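Local structure of putative ring-cleaving dioxygenase MhqO (Bacillus subtilis subsp. subtilis, 3OAJ) at residues A[23-28]-A[125-130]; A[166-171]-A[199-204]; A[244-249]-A[253-258]; A[285-290]-A[299-304]. The protein probably cleaves aromatic rings as an iron(II)-dependent extradiol dioxygenase and may contribute to the degradation of aromatic compounds. All coordinates share one frame; numbering follows the deposited sequence. Where two conformers were deposited one is given.

Contact 1: residues A[23-28]-A[125-130]; sequences TDFYAG and LHLEIV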
loop_
_atom_site.group_PDB
_atom_site.type_symbol
_atom_site.label_atom_id
_atom_site.label_comp_id
_atom_site.label_asym_id
_atom_site.label_seq_id
_atom_site.Cartn_x
_atom_site.Cartn_y
_atom_site.Cartn_z
ATOM N N THR A 23 11.067 5.993 7.290
ATOM C CA THR A 23 11.197 7.112 6.371
ATOM C C THR A 23 12.499 7.055 5.567
ATOM O O THR A 23 12.505 7.357 4.359
ATOM C CB THR A 23 11.064 8.462 7.143
ATOM O OG1 THR A 23 9.778 8.508 7.773
ATOM C CG2 THR A 23 11.238 9.661 6.220
ATOM N N ASP A 24 13.608 6.720 6.233
ATOM C CA ASP A 24 14.882 6.604 5.523
ATOM C C ASP A 24 14.776 5.579 4.399
ATOM O O ASP A 24 15.408 5.752 3.358
ATOM C CB ASP A 24 16.020 6.228 6.476
ATOM C CG ASP A 24 16.475 7.384 7.354
ATOM O OD1 ASP A 24 16.135 8.556 7.069
ATOM O OD2 ASP A 24 17.187 7.091 8.331
ATOM N N PHE A 25 13.964 4.537 4.575
ATOM C CA PHE A 25 13.816 3.578 3.491
ATOM C C PHE A 25 12.881 4.085 2.379
ATOM O O PHE A 25 13.279 4.164 1.203
ATOM C CB PHE A 25 13.361 2.206 3.991
ATOM C CG PHE A 25 13.540 1.120 2.961
ATOM C CD1 PHE A 25 14.799 0.571 2.734
ATOM C CD2 PHE A 25 12.452 0.647 2.213
ATOM C CE1 PHE A 25 14.980 -0.402 1.779
ATOM C CE2 PHE A 25 12.637 -0.344 1.250
ATOM C CZ PHE A 25 13.895 -0.873 1.049
ATOM N N TYR A 26 11.653 4.452 2.751
ATOM C CA TYR A 26 10.635 4.791 1.753
ATOM C C TYR A 26 10.884 6.112 1.042
ATOM O O TYR A 26 10.688 6.194 -0.171
ATOM C CB TYR A 26 9.205 4.624 2.319
ATOM C CG TYR A 26 8.906 3.149 2.470
ATOM C CD1 TYR A 26 8.320 2.423 1.425
ATOM C CD2 TYR A 26 9.244 2.461 3.642
ATOM C CE1 TYR A 26 8.101 1.082 1.522
ATOM C CE2 TYR A 26 9.026 1.095 3.750
ATOM C CZ TYR A 26 8.439 0.415 2.686
ATOM O OH TYR A 26 8.196 -0.924 2.773
ATOM N N ALA A 27 11.388 7.114 1.778
ATOM C CA ALA A 27 11.820 8.379 1.160
ATOM C C ALA A 27 13.280 8.322 0.717
ATOM O O ALA A 27 13.591 8.607 -0.444
ATOM C CB ALA A 27 11.592 9.566 2.112
ATOM N N GLY A 28 14.174 7.952 1.628
ATOM C CA GLY A 28 15.615 7.953 1.357
ATOM C C GLY A 28 16.058 7.013 0.246
ATOM O O GLY A 28 16.791 7.408 -0.667
ATOM N N LEU A 125 9.015 -6.301 5.589
ATOM C CA LEU A 125 7.982 -6.428 4.553
ATOM C C LEU A 125 8.617 -6.881 3.243
ATOM O O LEU A 125 9.730 -6.455 2.920
ATOM C CB LEU A 125 7.269 -5.097 4.334
ATOM C CG LEU A 125 6.468 -4.488 5.492
ATOM C CD1 LEU A 125 6.000 -3.057 5.168
ATOM C CD2 LEU A 125 5.287 -5.389 5.830
ATOM N N HIS A 126 7.911 -7.736 2.499
ATOM C CA HIS A 126 8.402 -8.180 1.191
ATOM C C HIS A 126 7.974 -7.221 0.092
ATOM O O HIS A 126 6.764 -6.950 -0.071
ATOM C CB HIS A 126 7.874 -9.569 0.801
ATOM C CG HIS A 126 8.199 -10.677 1.762
ATOM N ND1 HIS A 126 9.423 -10.801 2.389
ATOM C CD2 HIS A 126 7.471 -11.755 2.141
ATOM C CE1 HIS A 126 9.425 -11.893 3.134
ATOM N NE2 HIS A 126 8.253 -12.493 2.997
ATOM N N LEU A 127 8.947 -6.729 -0.674
ATOM C CA LEU A 127 8.699 -5.782 -1.756
ATOM C C LEU A 127 9.252 -6.339 -3.060
ATOM O O LEU A 127 10.148 -7.205 -3.054
ATOM C CB LEU A 127 9.395 -4.450 -1.451
ATOM C CG LEU A 127 8.757 -3.473 -0.454
ATOM C CD1 LEU A 127 8.620 -4.045 0.948
ATOM C CD2 LEU A 127 9.553 -2.156 -0.448
ATOM N N GLU A 128 8.775 -5.803 -4.178
ATOM C CA GLU A 128 9.371 -6.139 -5.461
ATOM C C GLU A 128 9.233 -4.958 -6.393
ATOM O O GLU A 128 8.332 -4.126 -6.215
ATOM C CB GLU A 128 8.765 -7.416 -6.073
ATOM C CG GLU A 128 7.297 -7.288 -6.402
ATOM C CD GLU A 128 6.625 -8.549 -6.918
ATOM O OE1 GLU A 128 7.182 -9.679 -6.833
ATOM O OE2 GLU A 128 5.479 -8.387 -7.393
ATOM N N ILE A 129 10.129 -4.893 -7.371
ATOM C CA ILE A 129 10.080 -3.881 -8.424
ATOM C C ILE A 129 9.983 -4.562 -9.780
ATOM O O ILE A 129 10.677 -5.549 -10.023
ATOM C CB ILE A 129 11.319 -2.920 -8.336
ATOM C CG1 ILE A 129 11.126 -1.932 -7.190
ATOM C CG2 ILE A 129 11.540 -2.148 -9.631
ATOM C CD1 ILE A 129 12.405 -1.181 -6.801
ATOM N N VAL A 130 9.103 -4.041 -10.634
ATOM C CA VAL A 130 8.898 -4.524 -11.994
ATOM C C VAL A 130 8.816 -3.328 -12.924
ATOM O O VAL A 130 8.363 -2.268 -12.501
ATOM C CB VAL A 130 7.611 -5.388 -12.089
ATOM C CG1 VAL A 130 6.337 -4.585 -11.741
ATOM C CG2 VAL A 130 7.499 -6.078 -13.443
#

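Contact 2: residues A[166-171]-A[199-204]; sequences KTADLL and IDLKLT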
loop_
_atom_site.group_PDB
_atom_site.type_symbol
_atom_site.label_atom_id
_atom_site.label_comp_id
_atom_site.label_asym_id
_atom_site.label_seq_id
_atom_site.Cartn_x
_atom_site.Cartn_y
_atom_site.Cartn_z
ATOM N N LYS A 166 -11.918 -19.053 -2.872
ATOM C CA LYS A 166 -12.880 -18.040 -2.460
ATOM C C LYS A 166 -12.379 -16.634 -2.769
ATOM O O LYS A 166 -13.142 -15.808 -3.247
ATOM C CB LYS A 166 -13.235 -18.179 -0.966
ATOM C CG LYS A 166 -13.906 -19.504 -0.611
ATOM C CD LYS A 166 -15.084 -19.277 0.308
ATOM C CE LYS A 166 -15.861 -20.574 0.579
ATOM N NZ LYS A 166 -15.458 -21.204 1.862
ATOM N N THR A 167 -11.099 -16.373 -2.499
ATOM C CA THR A 167 -10.490 -15.081 -2.862
ATOM C C THR A 167 -10.542 -14.829 -4.369
ATOM O O THR A 167 -10.872 -13.720 -4.798
ATOM C CB THR A 167 -9.053 -14.944 -2.316
ATOM O OG1 THR A 167 -9.061 -15.292 -0.917
ATOM C CG2 THR A 167 -8.522 -13.532 -2.518
ATOM N N ALA A 168 -10.268 -15.864 -5.166
ATOM C CA ALA A 168 -10.322 -15.726 -6.626
ATOM C C ALA A 168 -11.721 -15.360 -7.097
ATOM O O ALA A 168 -11.887 -14.492 -7.957
ATOM C CB ALA A 168 -9.852 -17.014 -7.321
ATOM N N ASP A 169 -12.713 -16.042 -6.532
ATOM C CA ASP A 169 -14.115 -15.836 -6.877
ATOM C C ASP A 169 -14.489 -14.378 -6.559
ATOM O O ASP A 169 -15.084 -13.675 -7.382
ATOM C CB ASP A 169 -14.960 -16.837 -6.074
ATOM C CG ASP A 169 -16.426 -16.866 -6.479
ATOM O OD1 ASP A 169 -16.770 -16.532 -7.628
ATOM O OD2 ASP A 169 -17.244 -17.269 -5.623
ATOM N N LEU A 170 -14.080 -13.903 -5.383
ATOM C CA LEU A 170 -14.282 -12.505 -5.004
ATOM C C LEU A 170 -13.629 -11.515 -5.986
ATOM O O LEU A 170 -14.267 -10.576 -6.462
ATOM C CB LEU A 170 -13.757 -12.278 -3.587
ATOM C CG LEU A 170 -13.675 -10.847 -3.072
ATOM C CD1 LEU A 170 -15.048 -10.138 -3.027
ATOM C CD2 LEU A 170 -13.046 -10.847 -1.692
ATOM N N LEU A 171 -12.346 -11.716 -6.282
ATOM C CA LEU A 171 -11.638 -10.809 -7.176
ATOM C C LEU A 171 -12.268 -10.762 -8.560
ATOM O O LEU A 171 -12.478 -9.670 -9.120
ATOM C CB LEU A 171 -10.177 -11.236 -7.274
ATOM C CG LEU A 171 -9.335 -10.974 -6.024
ATOM C CD1 LEU A 171 -7.988 -11.668 -6.140
ATOM C CD2 LEU A 171 -9.178 -9.462 -5.766
ATOM N N ILE A 199 -2.787 -8.146 -9.829
ATOM C CA ILE A 199 -2.991 -8.831 -8.553
ATOM C C ILE A 199 -2.741 -10.335 -8.683
ATOM O O ILE A 199 -3.487 -11.022 -9.369
ATOM C CB ILE A 199 -4.423 -8.550 -8.007
ATOM C CG1 ILE A 199 -4.771 -7.047 -8.052
ATOM C CG2 ILE A 199 -4.601 -9.163 -6.616
ATOM C CD1 ILE A 199 -3.790 -6.111 -7.276
ATOM N N ASP A 200 -1.683 -10.817 -8.047
ATOM C CA ASP A 200 -1.327 -12.224 -8.062
ATOM C C ASP A 200 -1.832 -12.860 -6.787
ATOM O O ASP A 200 -1.779 -12.244 -5.714
ATOM C CB ASP A 200 0.187 -12.407 -8.189
ATOM C CG ASP A 200 0.701 -11.966 -9.548
ATOM O OD1 ASP A 200 0.049 -12.340 -10.547
ATOM O OD2 ASP A 200 1.716 -11.236 -9.618
ATOM N N LEU A 201 -2.379 -14.061 -6.931
ATOM C CA LEU A 201 -2.910 -14.818 -5.811
ATOM C C LEU A 201 -2.183 -16.154 -5.792
ATOM O O LEU A 201 -2.195 -16.897 -6.780
ATOM C CB LEU A 201 -4.432 -14.998 -5.964
ATOM C CG LEU A 201 -5.162 -15.985 -5.048
ATOM C CD1 LEU A 201 -5.098 -15.567 -3.578
ATOM C CD2 LEU A 201 -6.613 -16.113 -5.487
ATOM N N LYS A 202 -1.544 -16.451 -4.665
ATOM C CA LYS A 202 -0.865 -17.717 -4.472
ATOM C C LYS A 202 -1.908 -18.817 -4.288
ATOM O O LYS A 202 -2.884 -18.657 -3.552
ATOM C CB LYS A 202 0.090 -17.640 -3.275
ATOM C CG LYS A 202 1.050 -18.826 -3.191
ATOM C CD LYS A 202 2.190 -18.544 -2.227
ATOM C CE LYS A 202 3.051 -19.789 -1.980
ATOM N NZ LYS A 202 3.757 -20.300 -3.182
ATOM N N LEU A 203 -1.707 -19.928 -4.981
ATOM C CA LEU A 203 -2.740 -20.957 -5.039
ATOM C C LEU A 203 -2.612 -22.022 -3.967
ATOM O O LEU A 203 -3.560 -22.776 -3.725
ATOM C CB LEU A 203 -2.821 -21.562 -6.436
ATOM C CG LEU A 203 -3.496 -20.587 -7.414
ATOM C CD1 LEU A 203 -3.291 -21.035 -8.833
ATOM C CD2 LEU A 203 -4.980 -20.407 -7.113
ATOM N N THR A 204 -1.447 -22.091 -3.334
ATOM C CA THR A 204 -1.250 -23.046 -2.248
ATOM C C THR A 204 -0.991 -22.321 -0.926
ATOM O O THR A 204 -0.021 -21.564 -0.814
ATOM C CB THR A 204 -0.134 -24.081 -2.550
ATOM O OG1 THR A 204 1.126 -23.421 -2.683
ATOM C CG2 THR A 204 -0.441 -24.865 -3.820
#

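Contact 3: residues A[244-249]-A[253-258]; sequences TPVRDR and NAIYFR. With SO4 (sulfate ion), chain D.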
loop_
_atom_site.group_PDB
_atom_site.type_symbol
_atom_site.label_atom_id
_atom_site.label_comp_id
_atom_site.label_asym_id
_atom_site.label_seq_id
_atom_site.Cartn_x
_atom_site.Cartn_y
_atom_site.Cartn_z
ATOM N N THR A 244 -18.006 -2.837 7.454
ATOM C CA THR A 244 -18.130 -1.760 8.425
ATOM C C THR A 244 -18.979 -0.608 7.901
ATOM O O THR A 244 -19.188 -0.490 6.684
ATOM C CB THR A 244 -16.764 -1.168 8.803
ATOM O OG1 THR A 244 -16.203 -0.490 7.669
ATOM C CG2 THR A 244 -15.809 -2.221 9.319
ATOM N N PRO A 245 -19.429 0.277 8.821
ATOM C CA PRO A 245 -19.922 1.567 8.376
ATOM C C PRO A 245 -18.824 2.360 7.673
ATOM O O PRO A 245 -17.626 2.032 7.789
ATOM C CB PRO A 245 -20.337 2.256 9.687
ATOM C CG PRO A 245 -20.496 1.154 10.670
ATOM C CD PRO A 245 -19.471 0.150 10.290
ATOM N N VAL A 246 -19.238 3.378 6.927
ATOM C CA VAL A 246 -18.292 4.314 6.340
ATOM C C VAL A 246 -17.628 5.100 7.460
ATOM O O VAL A 246 -18.314 5.645 8.341
ATOM C CB VAL A 246 -18.981 5.320 5.390
ATOM C CG1 VAL A 246 -17.975 6.342 4.863
ATOM C CG2 VAL A 246 -19.684 4.597 4.241
ATOM N N ARG A 247 -16.299 5.146 7.418
ATOM C CA ARG A 247 -15.486 5.923 8.332
ATOM C C ARG A 247 -14.755 7.011 7.574
ATOM O O ARG A 247 -14.084 6.740 6.580
ATOM C CB ARG A 247 -14.504 4.998 9.059
ATOM C CG ARG A 247 -15.230 4.062 10.027
ATOM C CD ARG A 247 -14.379 2.916 10.524
ATOM N NE ARG A 247 -15.210 2.024 11.333
ATOM C CZ ARG A 247 -14.893 0.776 11.658
ATOM N NH1 ARG A 247 -13.747 0.244 11.254
ATOM N NH2 ARG A 247 -15.732 0.059 12.386
ATOM N N ASP A 248 -14.890 8.245 8.052
ATOM C CA ASP A 248 -14.195 9.396 7.466
ATOM C C ASP A 248 -12.727 9.428 7.926
ATOM O O ASP A 248 -12.442 9.666 9.110
ATOM C CB ASP A 248 -14.954 10.665 7.882
ATOM C CG ASP A 248 -14.310 11.946 7.380
ATOM O OD1 ASP A 248 -13.224 11.912 6.760
ATOM O OD2 ASP A 248 -14.915 13.015 7.622
ATOM N N ARG A 249 -11.800 9.155 7.007
ATOM C CA ARG A 249 -10.358 9.178 7.321
ATOM C C ARG A 249 -9.675 10.457 6.863
ATOM O O ARG A 249 -8.442 10.511 6.759
ATOM C CB ARG A 249 -9.643 7.951 6.732
ATOM C CG ARG A 249 -10.270 6.594 7.091
ATOM C CD ARG A 249 -10.347 6.384 8.595
ATOM N NE ARG A 249 -10.330 4.975 8.976
ATOM C CZ ARG A 249 -10.553 4.515 10.210
ATOM N NH1 ARG A 249 -10.856 5.347 11.203
ATOM N NH2 ARG A 249 -10.499 3.209 10.453
ATOM N N ASN A 253 -12.785 8.397 2.463
ATOM C CA ASN A 253 -13.703 7.626 3.302
ATOM C C ASN A 253 -13.400 6.146 3.076
ATOM O O ASN A 253 -12.967 5.755 1.988
ATOM C CB ASN A 253 -15.158 7.952 2.956
ATOM C CG ASN A 253 -15.546 9.377 3.339
ATOM O OD1 ASN A 253 -15.057 9.920 4.327
ATOM N ND2 ASN A 253 -16.394 10.002 2.526
ATOM N N ALA A 254 -13.598 5.346 4.119
ATOM C CA ALA A 254 -13.236 3.930 4.139
ATOM C C ALA A 254 -14.362 3.023 4.615
ATOM O O ALA A 254 -15.095 3.378 5.524
ATOM C CB ALA A 254 -12.037 3.727 5.046
ATOM N N ILE A 255 -14.488 1.858 3.972
ATOM C CA ILE A 255 -15.215 0.714 4.531
ATOM C C ILE A 255 -14.278 -0.480 4.505
ATOM O O ILE A 255 -13.398 -0.572 3.641
ATOM C CB ILE A 255 -16.522 0.386 3.766
ATOM C CG1 ILE A 255 -16.250 0.099 2.277
ATOM C CG2 ILE A 255 -17.504 1.548 3.906
ATOM C CD1 ILE A 255 -17.497 -0.306 1.485
ATOM N N TYR A 256 -14.478 -1.382 5.458
ATOM C CA TYR A 256 -13.614 -2.570 5.613
ATOM C C TYR A 256 -14.431 -3.856 5.635
ATOM O O TYR A 256 -15.529 -3.903 6.197
ATOM C CB TYR A 256 -12.803 -2.489 6.920
ATOM C CG TYR A 256 -11.997 -1.212 7.093
ATOM C CD1 TYR A 256 -10.654 -1.149 6.716
ATOM C CD2 TYR A 256 -12.591 -0.052 7.612
ATOM C CE1 TYR A 256 -9.916 0.039 6.872
ATOM C CE2 TYR A 256 -11.874 1.126 7.773
ATOM C CZ TYR A 256 -10.540 1.170 7.395
ATOM O OH TYR A 256 -9.821 2.343 7.553
ATOM N N PHE A 257 -13.860 -4.912 5.063
ATOM C CA PHE A 257 -14.451 -6.246 5.176
ATOM C C PHE A 257 -13.364 -7.294 5.101
ATOM O O PHE A 257 -12.456 -7.194 4.257
ATOM C CB PHE A 257 -15.540 -6.490 4.117
ATOM C CG PHE A 257 -15.050 -6.519 2.687
ATOM C CD1 PHE A 257 -14.774 -5.340 1.999
ATOM C CD2 PHE A 257 -14.949 -7.740 1.991
ATOM C CE1 PHE A 257 -14.364 -5.368 0.651
ATOM C CE2 PHE A 257 -14.543 -7.774 0.652
ATOM C CZ PHE A 257 -14.258 -6.589 -0.015
ATOM N N ARG A 258 -13.442 -8.273 6.002
ATOM C CA ARG A 258 -12.512 -9.396 5.943
ATOM C C ARG A 258 -13.034 -10.419 4.968
ATOM O O ARG A 258 -14.201 -10.842 5.048
ATOM C CB ARG A 258 -12.292 -10.029 7.321
ATOM C CG ARG A 258 -11.034 -10.909 7.310
ATOM C CD ARG A 258 -10.491 -11.155 8.669
ATOM N NE ARG A 258 -10.049 -9.948 9.359
ATOM C CZ ARG A 258 -8.807 -9.470 9.353
ATOM N NH1 ARG A 258 -7.840 -10.064 8.643
ATOM N NH2 ARG A 258 -8.528 -8.386 10.073
HETATM S S SO4 D . -6.460 3.073 6.706
HETATM O O1 SO4 D . -7.080 2.113 7.618
HETATM O O2 SO4 D . -6.092 4.314 7.359
HETATM O O3 SO4 D . -5.286 2.506 6.041
HETATM O O4 SO4 D . -7.475 3.426 5.709
#

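Contact 4: residues A[285-290]-A[299-304]; sequences EKLMLP and QIEQGL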
loop_
_atom_site.group_PDB
_atom_site.type_symbol
_atom_site.label_atom_id
_atom_site.label_comp_id
_atom_site.label_asym_id
_atom_site.label_seq_id
_atom_site.Cartn_x
_atom_site.Cartn_y
_atom_site.Cartn_z
ATOM N N GLU A 285 4.385 18.016 5.446
ATOM C CA GLU A 285 5.368 18.802 6.212
ATOM C C GLU A 285 4.997 19.023 7.673
ATOM O O GLU A 285 5.879 19.166 8.524
ATOM C CB GLU A 285 5.649 20.142 5.526
ATOM C CG GLU A 285 6.560 19.995 4.317
ATOM C CD GLU A 285 6.676 21.258 3.486
ATOM O OE1 GLU A 285 6.273 22.344 3.962
ATOM O OE2 GLU A 285 7.181 21.157 2.349
ATOM N N LYS A 286 3.701 19.042 7.957
ATOM C CA LYS A 286 3.215 19.303 9.309
ATOM C C LYS A 286 2.418 18.129 9.851
ATOM O O LYS A 286 1.780 17.393 9.089
ATOM C CB LYS A 286 2.340 20.552 9.331
ATOM C CG LYS A 286 3.082 21.849 9.061
ATOM C CD LYS A 286 2.127 23.024 9.135
ATOM C CE LYS A 286 1.110 22.946 8.011
ATOM N NZ LYS A 286 -0.175 23.617 8.332
ATOM N N LEU A 287 2.437 17.956 11.171
ATOM C CA LEU A 287 1.592 16.948 11.799
ATOM C C LEU A 287 0.127 17.383 11.744
ATOM O O LEU A 287 -0.289 18.335 12.421
ATOM C CB LEU A 287 2.014 16.675 13.249
ATOM C CG LEU A 287 1.179 15.597 13.958
ATOM C CD1 LEU A 287 1.482 14.173 13.456
ATOM C CD2 LEU A 287 1.302 15.694 15.478
ATOM N N MET A 288 -0.648 16.686 10.920
ATOM C CA MET A 288 -2.075 16.951 10.809
ATOM C C MET A 288 -2.830 16.031 11.753
ATOM O O MET A 288 -2.468 14.862 11.907
ATOM C CB MET A 288 -2.546 16.755 9.367
ATOM C CG MET A 288 -1.707 17.503 8.331
ATOM S SD MET A 288 -1.426 19.253 8.729
ATOM C CE MET A 288 -3.098 19.854 8.559
ATOM N N LEU A 289 -3.869 16.554 12.397
ATOM C CA LEU A 289 -4.635 15.750 13.362
ATOM C C LEU A 289 -6.104 15.634 13.014
ATOM O O LEU A 289 -6.688 16.619 12.561
ATOM C CB LEU A 289 -4.516 16.351 14.764
ATOM C CG LEU A 289 -3.146 16.307 15.439
ATOM C CD1 LEU A 289 -3.194 17.006 16.790
ATOM C CD2 LEU A 289 -2.615 14.880 15.603
ATOM N N PRO A 290 -6.703 14.435 13.222
ATOM C CA PRO A 290 -8.162 14.362 13.208
ATOM C C PRO A 290 -8.661 15.432 14.189
ATOM O O PRO A 290 -8.126 15.546 15.297
ATOM C CB PRO A 290 -8.447 12.939 13.696
ATOM C CG PRO A 290 -7.224 12.139 13.314
ATOM C CD PRO A 290 -6.080 13.115 13.452
ATOM N N GLN A 299 -0.525 16.827 24.378
ATOM C CA GLN A 299 -0.396 15.425 24.794
ATOM C C GLN A 299 0.148 14.559 23.665
ATOM O O GLN A 299 1.021 13.706 23.869
ATOM C CB GLN A 299 -1.769 14.879 25.219
ATOM C CG GLN A 299 -2.030 14.777 26.727
ATOM C CD GLN A 299 -1.574 15.993 27.510
ATOM O OE1 GLN A 299 -0.379 16.238 27.644
ATOM N NE2 GLN A 299 -2.525 16.740 28.058
ATOM N N ILE A 300 -0.377 14.801 22.468
ATOM C CA ILE A 300 -0.078 13.993 21.297
ATOM C C ILE A 300 1.350 14.204 20.800
ATOM O O ILE A 300 2.105 13.236 20.636
ATOM C CB ILE A 300 -1.114 14.252 20.185
ATOM C CG1 ILE A 300 -2.479 13.724 20.636
ATOM C CG2 ILE A 300 -0.682 13.611 18.869
ATOM C CD1 ILE A 300 -3.644 14.403 19.977
ATOM N N GLU A 301 1.720 15.460 20.573
ATOM C CA GLU A 301 3.067 15.783 20.118
ATOM C C GLU A 301 4.149 15.377 21.137
ATOM O O GLU A 301 5.185 14.832 20.742
ATOM C CB GLU A 301 3.182 17.257 19.724
ATOM C CG GLU A 301 2.540 17.610 18.383
ATOM C CD GLU A 301 2.458 19.114 18.120
ATOM O OE1 GLU A 301 2.673 19.920 19.055
ATOM O OE2 GLU A 301 2.164 19.501 16.972
ATOM N N GLN A 302 3.900 15.590 22.433
ATOM C CA GLN A 302 4.853 15.217 23.488
ATOM C C GLN A 302 5.246 13.743 23.420
ATOM O O GLN A 302 6.333 13.354 23.840
ATOM C CB GLN A 302 4.277 15.520 24.876
ATOM C CG GLN A 302 4.371 16.978 25.295
ATOM C CD GLN A 302 3.843 17.212 26.695
ATOM O OE1 GLN A 302 3.286 16.309 27.318
ATOM N NE2 GLN A 302 4.011 18.430 27.196
ATOM N N GLY A 303 4.344 12.924 22.895
ATOM C CA GLY A 303 4.553 11.487 22.844
ATOM C C GLY A 303 5.143 10.948 21.552
ATOM O O GLY A 303 5.568 9.796 21.519
ATOM N N LEU A 304 5.165 11.754 20.491
ATOM C CA LEU A 304 5.616 11.257 19.179
ATOM C C LEU A 304 7.120 11.417 19.004
ATOM O O LEU A 304 7.696 12.431 19.404
ATOM C CB LEU A 304 4.859 11.936 18.023
ATOM C CG LEU A 304 3.361 11.642 17.871
ATOM C CD1 LEU A 304 2.748 12.597 16.864
ATOM C CD2 LEU A 304 3.099 10.205 17.459
#

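Contact 1: residues A[23-28]-A[125-130]
In the first vicinal-oxygen-chelate (VOC) region of the chain, Phe25 and Tyr26 on helix 19-29 meet Leu125 and Leu127, where strand 126-131 begins. The two segments belong to the paired beta-alpha-beta-beta-beta modules of the VOC fold and are joined through buried side chains, with CA atoms staying 11.3 Å apart even at the closest pair, Tyr26 and Leu127. Leu127 is the central partner. Its CD2 sits at the edge of the Phe25 ring, 4.0 Å from CE2, and also approaches the phenol of Tyr26, 4.1 Å from CE1. The two rings themselves pack together on the helix, Phe25 CD2 lying over one face of the Tyr26 ring near its rim. A chi1 of -165° carries the Phe25 ring alongside Leu127, whereas the Tyr26 side chain comes at Leu127 from the opposite direction and brings its hydroxyl end close. That oxygen is hydrogen-bonded to Asp121 OD2, and Leu125 N to Asp121 OD1, so one carboxylate fastens both the phenol and the residue just before the strand. Around this polar anchor the leucine methyl groups close in: Leu127 CD1 lies 3.6 Å from Tyr26 OH and Leu125 CD1 3.9 Å from the same oxygen.

Contact 2: residues A[166-171]-A[199-204]
Leu201 packs against Thr167 and Ala168, and Ile199 against Leu171, where helix 164-174 of the second VOC region lies on the eight-stranded sheet that contains strand 198-202, away from the metal site. The short axes run nearly antiparallel, at 160°, and come within 9.8 Å of each other. Apolar contact carries the interface. A chi1 of 168° swings the isobutyl group of Leu201 away from its own nitrogen and onto the helix, where the two methyl groups part: CD2 is 3.8 Å from Ala168 CB and 3.7 Å from the Ala168 backbone nitrogen, while CD1 is 4.1 Å from Thr167 CG2. One turn on, Leu171 CD1 reaches Ile199 CG2 at 4.2 Å; the longer branch of Ile199 leads away from the helix. Tyr189, on the adjoining strand 186-190, continues this apolar surface beneath Ala168 and Leu171. Polar groups are satisfied elsewhere. Thr167 OG1 is hydrogen-bonded to Ser161 OG and Glu259 OE2, whereas Asp200 forms salt bridges with Arg188 and Arg111. With no hydrogen bond or ion pair spanning the segments, their direct contact is apolar packing, probably stabilised by exclusion of water; the threonine contributes carbon atoms, CB and CG2, while its hydroxyl is engaged elsewhere.

Contact 3: residues A[244-249]-A[253-258]
Tyr256, on strand 253-258, threads its side chain past Thr244, Arg247 and Arg249 of the preceding segment. Its CB lies 3.9 Å from Thr244 CG2. Farther out, one edge of the ring passes Thr244 OG1, 3.6 Å from CD2, and the same carbon has Arg247 NH1 at 3.8 Å. The guanidinium of Arg247 is inclined by 37° to the ring, and Thr244 CB lies over one of its faces. Next along the ring, CE2 comes close to Arg249 NH2. At the tip, Tyr256 OH is gripped side-on by Arg249, which donates from NE at 3.0 Å and from NH2 at 3.1 Å. The oxygen lies in the guanidinium plane, although that plane is turned 64° from the ring. The hydroxyl in turn donates to O1 of a sulfate, probably from the crystallisation liquor, at 2.8 Å. Three hydrogen bonds thus fix the phenol oxygen, and a bend at chi2 (-57°) brings the Arg249 head round to it.

The backbone supports this. Arg247 and Ala254 form an antiparallel hydrogen-bonded pair, whereas Tyr256 N donates to Thr244 OG1 at 2.9 Å, a side-chain acceptor in place of a carbonyl.

The hairpin edges a sheet next to strand 264-269, whose Glu266 touches Ala254 and Tyr256 and binds the zinc ion with His11 and His218, at the site predicted to hold iron(II). Such a two-histidine, one-carboxylate site beside the tyrosine is consistent with the substrate pocket of a VOC-fold extradiol dioxygenase.

Contact 4: residues A[285-290]-A[299-304]
Leu287 and Leu304 point at each other tip to tip, as do Leu289 and Ile300, so the extended segment 285-290 is packed against helix 297-303 and the Leu304 that follows by two pairs of opposed aliphatic ends. In the first pair Leu287 CD2 meets Leu304 CD1 at 3.7 Å. The other methyl, Leu287 CD1, is only slightly farther from Leu304 CD1, at 4.0 Å. The extended first torsion of Leu287 (chi1 -179°) places these two methyl groups against Leu304 and Glu301. In the second pair both branches take part, Leu289 CD2 lying 4.0 Å from Ile300 CG2 and Leu289 CD1 4.1 Å from Ile300 CD1. Glu301 is oriented differently: it slides past Leu287 in the opposite direction, laying its CG 3.7 Å from Leu287 CD2, and its extended chain carries the carboxylate alongside the same methyl. That carboxylate pairs with Arg297, one turn earlier in the helix, and Arg297 also donates to Leu287 O, adding a polar tie beside the apolar contacts. Behind the segment lies the outermost strand 33-39: Met288 is hydrogen-bonded through its backbone to Gln37, and Leu289 and Pro290 rest on Val39, placing the loop between that sheet edge and helix 297-303.

From the N terminus the four contacts follow one another in series; none nests within or crosses another. Contact 1 closes a span of 96 residues, bringing strand 126-131 back to helix 19-29 within the first VOC region. Contact 2 then closes a shorter loop in the second region, on the sheet that also holds strand 126-131. Contact 3 is a local hairpin at the edge of the other eight-stranded sheet, near the metal. It touches contact 2 directly, through Leu170 CD2 and Phe257 CE2, 4.1 Å apart. Contact 4 ends the series, folding the C-terminal helix 297-303 onto a loop that runs beside strand 33-39, at the opposite border of the sheet carrying the hairpin.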